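Local coordinates for putative TIM-barrel metal-dependent hydrolase (Mycobacterium avium subsp. paratuberculosis S397, PDB 4DZI), which is probably a metal-dependent hydrolase of the amidohydrolase superfamily, a TIM barrel that binds two cadmium ions, at residues N6-E18 against D114-C126. Residues are numbered along the deposited sequence; the frame is centred on the assembly and turned at random.
Sequences NYRVIDVDNHYYE and DIETAFMLPTFGC. With CD (cadmium ion), chain Q.
D11 and F119 meet through F119 N to D11 O (2.9 Å), one of six backbone hydrogen bonds between 9-14 and 114-121, along the first two parallel strands of the amidohydrolase TIM barrel; beta bulges shift the register after V9 and again between D11 and N14. The middle of the contact is buried and tightly packed. V12 lies alongside F119, its CA over one ring face in a CH-pi contact and its CB 3.5 Å from CD2, while the methyl of M120, swung back by bends at chi2 and chi3, meets the Y16 ring edge at CD2. Beyond V12, D13 chelates a cadmium ion with both carboxylate oxygens and H15 adds NE2; H230, E293 and D356 complete the site. H15 ND1 makes weak bonds to L121 O and P122 O, probably steadying the ring's rotation. The N-terminal end is looser and reaches solvent: R8 stacks its guanidinium on the E116 carboxylate, planes 11° apart, with no N-H aimed at OE1, which also pairs with R386. At the C-terminal end E18, bent at chi2 (84°), turns its carboxylate onto the backbone N-H groups of 123-125: OE1 takes F124 N (2.8 Å), and OE2 accepts T123 N and G125 N, each at 2.9 Å, from opposite faces of the carboxylate plane.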
loop_
_atom_site.group_PDB
_atom_site.type_symbol
_atom_site.label_atom_id
_atom_site.label_comp_id
_atom_site.label_asym_id
_atom_site.label_seq_id
_atom_site.Cartn_x
_atom_site.Cartn_y
_atom_site.Cartn_z
ATOM N N ASN C 6 -25.903 -4.328 -30.446
ATOM C CA ASN C 6 -27.314 -4.593 -30.748
ATOM C C ASN C 6 -28.200 -4.416 -29.530
ATOM O O ASN C 6 -29.381 -4.736 -29.576
ATOM C CB ASN C 6 -27.473 -6.020 -31.301
ATOM C CG ASN C 6 -26.794 -6.202 -32.664
ATOM O OD1 ASN C 6 -26.795 -5.293 -33.470
ATOM N ND2 ASN C 6 -26.212 -7.377 -32.908
ATOM N N TYR C 7 -27.637 -3.925 -28.422
ATOM C CA TYR C 7 -28.438 -3.741 -27.216
ATOM C C TYR C 7 -27.921 -2.505 -26.507
ATOM O O TYR C 7 -26.743 -2.116 -26.726
ATOM C CB TYR C 7 -28.309 -4.964 -26.295
ATOM C CG TYR C 7 -26.858 -5.408 -26.126
ATOM C CD1 TYR C 7 -26.039 -4.829 -25.116
ATOM C CD2 TYR C 7 -26.298 -6.352 -26.986
ATOM C CE1 TYR C 7 -24.709 -5.211 -24.972
ATOM C CE2 TYR C 7 -24.972 -6.749 -26.848
ATOM C CZ TYR C 7 -24.188 -6.166 -25.840
ATOM O OH TYR C 7 -22.860 -6.580 -25.752
ATOM N N ARG C 8 -28.780 -1.897 -25.693
ATOM C CA ARG C 8 -28.372 -0.737 -24.856
ATOM C C ARG C 8 -27.484 -1.260 -23.753
ATOM O O ARG C 8 -27.615 -2.390 -23.341
ATOM C CB ARG C 8 -29.582 -0.022 -24.263
ATOM C CG ARG C 8 -30.487 0.613 -25.328
ATOM C CD ARG C 8 -31.893 0.833 -24.764
ATOM N NE ARG C 8 -32.559 -0.447 -24.480
ATOM C CZ ARG C 8 -33.707 -0.552 -23.812
ATOM N NH1 ARG C 8 -34.259 -1.742 -23.577
ATOM N NH2 ARG C 8 -34.290 0.551 -23.362
ATOM N N VAL C 9 -26.601 -0.401 -23.251
ATOM C CA VAL C 9 -25.686 -0.835 -22.203
ATOM C C VAL C 9 -26.128 -0.335 -20.843
ATOM O O VAL C 9 -26.998 0.538 -20.728
ATOM C CB VAL C 9 -24.248 -0.393 -22.515
ATOM C CG1 VAL C 9 -23.812 -0.962 -23.867
ATOM C CG2 VAL C 9 -24.114 1.128 -22.525
ATOM N N ILE C 10 -25.531 -0.886 -19.780
ATOM C CA ILE C 10 -25.788 -0.432 -18.425
ATOM C C ILE C 10 -24.414 0.072 -17.934
ATOM O O ILE C 10 -23.494 -0.710 -17.848
ATOM C CB ILE C 10 -26.244 -1.598 -17.529
ATOM C CG1 ILE C 10 -27.456 -2.316 -18.150
ATOM C CG2 ILE C 10 -26.488 -1.105 -16.086
ATOM C CD1 ILE C 10 -28.726 -1.510 -18.162
ATOM N N ASP C 11 -24.293 1.367 -17.689
ATOM C CA ASP C 11 -23.003 2.009 -17.348
ATOM C C ASP C 11 -22.948 2.186 -15.840
ATOM O O ASP C 11 -23.738 2.969 -15.275
ATOM C CB ASP C 11 -22.962 3.374 -18.054
ATOM C CG ASP C 11 -21.575 3.993 -18.063
ATOM O OD1 ASP C 11 -20.810 3.704 -17.125
ATOM O OD2 ASP C 11 -21.260 4.781 -18.996
ATOM N N VAL C 12 -22.043 1.477 -15.147
ATOM C CA VAL C 12 -22.048 1.553 -13.678
ATOM C C VAL C 12 -21.246 2.740 -13.125
ATOM O O VAL C 12 -21.139 2.913 -11.910
ATOM C CB VAL C 12 -21.575 0.236 -13.010
ATOM C CG1 VAL C 12 -22.387 -0.977 -13.552
ATOM C CG2 VAL C 12 -20.074 0.007 -13.196
ATOM N N ASP C 13 -20.709 3.573 -14.010
ATOM C CA ASP C 13 -19.941 4.725 -13.512
ATOM C C ASP C 13 -20.254 5.943 -14.345
ATOM O O ASP C 13 -19.639 6.182 -15.392
ATOM C CB ASP C 13 -18.432 4.477 -13.587
ATOM C CG ASP C 13 -17.644 5.510 -12.825
ATOM O OD1 ASP C 13 -18.249 6.489 -12.297
ATOM O OD2 ASP C 13 -16.401 5.350 -12.801
ATOM N N ASN C 14 -21.208 6.727 -13.832
ATOM C CA ASN C 14 -21.484 8.031 -14.424
ATOM C C ASN C 14 -21.549 9.058 -13.310
ATOM O O ASN C 14 -21.743 8.726 -12.153
ATOM C CB ASN C 14 -22.831 8.004 -15.179
ATOM C CG ASN C 14 -22.689 7.853 -16.687
ATOM O OD1 ASN C 14 -23.449 8.482 -17.447
ATOM N ND2 ASN C 14 -21.807 6.964 -17.138
ATOM N N HIS C 15 -21.324 10.328 -13.664
ATOM C CA HIS C 15 -21.405 11.419 -12.681
ATOM C C HIS C 15 -22.334 12.561 -13.047
ATOM O O HIS C 15 -22.589 12.805 -14.219
ATOM C CB HIS C 15 -19.988 11.980 -12.414
ATOM C CG HIS C 15 -19.089 10.983 -11.749
ATOM N ND1 HIS C 15 -19.096 10.803 -10.421
ATOM C CD2 HIS C 15 -18.209 10.037 -12.275
ATOM C CE1 HIS C 15 -18.247 9.809 -10.091
ATOM N NE2 HIS C 15 -17.700 9.337 -11.210
ATOM N N TYR C 16 -22.842 13.230 -12.016
ATOM C CA TYR C 16 -23.370 14.585 -12.127
ATOM C C TYR C 16 -22.328 15.521 -11.501
ATOM O O TYR C 16 -21.376 15.070 -10.826
ATOM C CB TYR C 16 -24.710 14.709 -11.388
ATOM C CG TYR C 16 -24.683 14.049 -10.051
ATOM C CD1 TYR C 16 -24.038 14.647 -8.953
ATOM C CD2 TYR C 16 -25.274 12.795 -9.857
ATOM C CE1 TYR C 16 -23.989 14.005 -7.718
ATOM C CE2 TYR C 16 -25.217 12.139 -8.621
ATOM C CZ TYR C 16 -24.584 12.757 -7.554
ATOM O OH TYR C 16 -24.510 12.133 -6.337
ATOM N N TYR C 17 -22.500 16.829 -11.715
ATOM C CA TYR C 17 -21.705 17.815 -10.998
ATOM C C TYR C 17 -22.692 18.494 -10.054
ATOM O O TYR C 17 -23.732 19.042 -10.479
ATOM C CB TYR C 17 -21.079 18.799 -11.974
ATOM C CG TYR C 17 -19.955 18.185 -12.794
ATOM C CD1 TYR C 17 -18.879 17.560 -12.159
ATOM C CD2 TYR C 17 -19.975 18.165 -14.182
ATOM C CE1 TYR C 17 -17.822 17.010 -12.872
ATOM C CE2 TYR C 17 -18.946 17.591 -14.908
ATOM C CZ TYR C 17 -17.868 17.002 -14.252
ATOM O OH TYR C 17 -16.824 16.471 -14.985
ATOM N N GLU C 18 -22.418 18.440 -8.768
ATOM C CA GLU C 18 -23.366 18.993 -7.786
ATOM C C GLU C 18 -23.507 20.492 -7.908
ATOM O O GLU C 18 -22.534 21.188 -8.098
ATOM C CB GLU C 18 -22.921 18.710 -6.356
ATOM C CG GLU C 18 -22.867 17.240 -5.952
ATOM C CD GLU C 18 -21.570 16.522 -6.332
ATOM O OE1 GLU C 18 -20.755 16.996 -7.149
ATOM O OE2 GLU C 18 -21.346 15.445 -5.752
ATOM N N ASP C 114 -26.658 5.472 -26.159
ATOM C CA ASP C 114 -27.167 4.087 -26.076
ATOM C C ASP C 114 -27.047 3.432 -24.707
ATOM O O ASP C 114 -26.883 2.259 -24.601
ATOM C CB ASP C 114 -26.628 3.156 -27.162
ATOM C CG ASP C 114 -27.685 2.116 -27.599
ATOM O OD1 ASP C 114 -28.823 2.514 -27.825
ATOM O OD2 ASP C 114 -27.398 0.977 -27.708
ATOM N N ILE C 115 -27.172 4.242 -23.676
ATOM C CA ILE C 115 -27.193 3.735 -22.303
ATOM C C ILE C 115 -28.653 3.590 -21.828
ATOM O O ILE C 115 -29.420 4.575 -21.835
ATOM C CB ILE C 115 -26.431 4.700 -21.373
ATOM C CG1 ILE C 115 -24.950 4.779 -21.778
ATOM C CG2 ILE C 115 -26.555 4.220 -19.932
ATOM C CD1 ILE C 115 -24.223 5.911 -21.036
ATOM N N GLU C 116 -29.055 2.369 -21.453
ATOM C CA GLU C 116 -30.379 2.188 -20.866
ATOM C C GLU C 116 -30.407 2.700 -19.443
ATOM O O GLU C 116 -31.300 3.471 -19.052
ATOM C CB GLU C 116 -30.815 0.716 -20.855
ATOM C CG GLU C 116 -32.069 0.563 -20.012
ATOM C CD GLU C 116 -32.665 -0.837 -20.013
ATOM O OE1 GLU C 116 -32.133 -1.753 -20.678
ATOM O OE2 GLU C 116 -33.686 -1.003 -19.315
ATOM N N THR C 117 -29.428 2.278 -18.632
ATOM C CA THR C 117 -29.423 2.694 -17.225
ATOM C C THR C 117 -28.006 3.125 -16.870
ATOM O O THR C 117 -27.072 2.459 -17.259
ATOM C CB THR C 117 -29.868 1.547 -16.278
ATOM O OG1 THR C 117 -31.209 1.132 -16.623
ATOM C CG2 THR C 117 -29.882 1.970 -14.802
ATOM N N ALA C 118 -27.886 4.252 -16.183
ATOM C CA ALA C 118 -26.590 4.739 -15.713
ATOM C C ALA C 118 -26.634 4.760 -14.197
ATOM O O ALA C 118 -27.652 5.194 -13.629
ATOM C CB ALA C 118 -26.374 6.152 -16.228
ATOM N N PHE C 119 -25.529 4.370 -13.537
ATOM C CA PHE C 119 -25.393 4.598 -12.079
ATOM C C PHE C 119 -24.866 6.024 -11.965
ATOM O O PHE C 119 -23.861 6.345 -12.573
ATOM C CB PHE C 119 -24.394 3.630 -11.445
ATOM C CG PHE C 119 -24.824 2.180 -11.449
ATOM C CD1 PHE C 119 -25.922 1.727 -12.177
ATOM C CD2 PHE C 119 -24.077 1.259 -10.729
ATOM C CE1 PHE C 119 -26.270 0.371 -12.152
ATOM C CE2 PHE C 119 -24.413 -0.080 -10.699
ATOM C CZ PHE C 119 -25.522 -0.526 -11.405
ATOM N N MET C 120 -25.565 6.883 -11.231
ATOM C CA MET C 120 -25.210 8.312 -11.171
ATOM C C MET C 120 -24.588 8.579 -9.802
ATOM O O MET C 120 -25.227 8.355 -8.757
ATOM C CB MET C 120 -26.442 9.209 -11.384
ATOM C CG MET C 120 -26.887 9.284 -12.847
ATOM S SD MET C 120 -25.705 10.108 -13.963
ATOM C CE MET C 120 -25.721 11.731 -13.240
ATOM N N LEU C 121 -23.325 9.010 -9.816
ATOM C CA LEU C 121 -22.485 8.994 -8.628
ATOM C C LEU C 121 -21.944 10.404 -8.408
ATOM O O LEU C 121 -21.829 11.165 -9.351
ATOM C CB LEU C 121 -21.306 8.006 -8.840
ATOM C CG LEU C 121 -21.761 6.631 -9.339
ATOM C CD1 LEU C 121 -20.570 5.723 -9.557
ATOM C CD2 LEU C 121 -22.684 5.960 -8.330
ATOM N N PRO C 122 -21.598 10.746 -7.156
ATOM C CA PRO C 122 -21.212 12.101 -6.829
ATOM C C PRO C 122 -19.829 12.469 -7.349
ATOM O O PRO C 122 -19.008 11.597 -7.693
ATOM C CB PRO C 122 -21.167 12.116 -5.278
ATOM C CG PRO C 122 -21.729 10.813 -4.828
ATOM C CD PRO C 122 -21.473 9.863 -5.989
ATOM N N THR C 123 -19.579 13.777 -7.399
ATOM C CA THR C 123 -18.256 14.296 -7.706
ATOM C C THR C 123 -17.729 14.992 -6.447
ATOM O O THR C 123 -16.891 14.435 -5.722
ATOM C CB THR C 123 -18.264 15.202 -8.967
ATOM O OG1 THR C 123 -18.731 14.410 -10.082
ATOM C CG2 THR C 123 -16.836 15.701 -9.261
ATOM N N PHE C 124 -18.246 16.179 -6.157
ATOM C CA PHE C 124 -17.933 16.846 -4.881
ATOM C C PHE C 124 -18.213 15.965 -3.653
ATOM O O PHE C 124 -17.463 15.994 -2.691
ATOM C CB PHE C 124 -18.744 18.151 -4.802
ATOM C CG PHE C 124 -18.553 18.934 -3.526
ATOM C CD1 PHE C 124 -17.424 19.717 -3.324
ATOM C CD2 PHE C 124 -19.526 18.897 -2.534
ATOM C CE1 PHE C 124 -17.255 20.434 -2.147
ATOM C CE2 PHE C 124 -19.372 19.637 -1.361
ATOM C CZ PHE C 124 -18.232 20.399 -1.164
ATOM N N GLY C 125 -19.299 15.190 -3.652
ATOM C CA GLY C 125 -19.704 14.486 -2.462
ATOM C C GLY C 125 -18.668 13.454 -2.002
ATOM O O GLY C 125 -18.673 13.067 -0.832
ATOM N N CYS C 126 -17.817 13.010 -2.922
ATOM C CA CYS C 126 -16.772 11.995 -2.592
ATOM C C CYS C 126 -15.607 12.568 -1.768
ATOM O O CYS C 126 -14.704 11.788 -1.378
ATOM C CB CYS C 126 -16.235 11.304 -3.844
ATOM S SG CYS C 126 -17.547 10.341 -4.673
HETATM CD CD CD Q . -16.478 7.535 -11.442
HETATM O O HOH W 1 -24.975 9.530 -6.321
#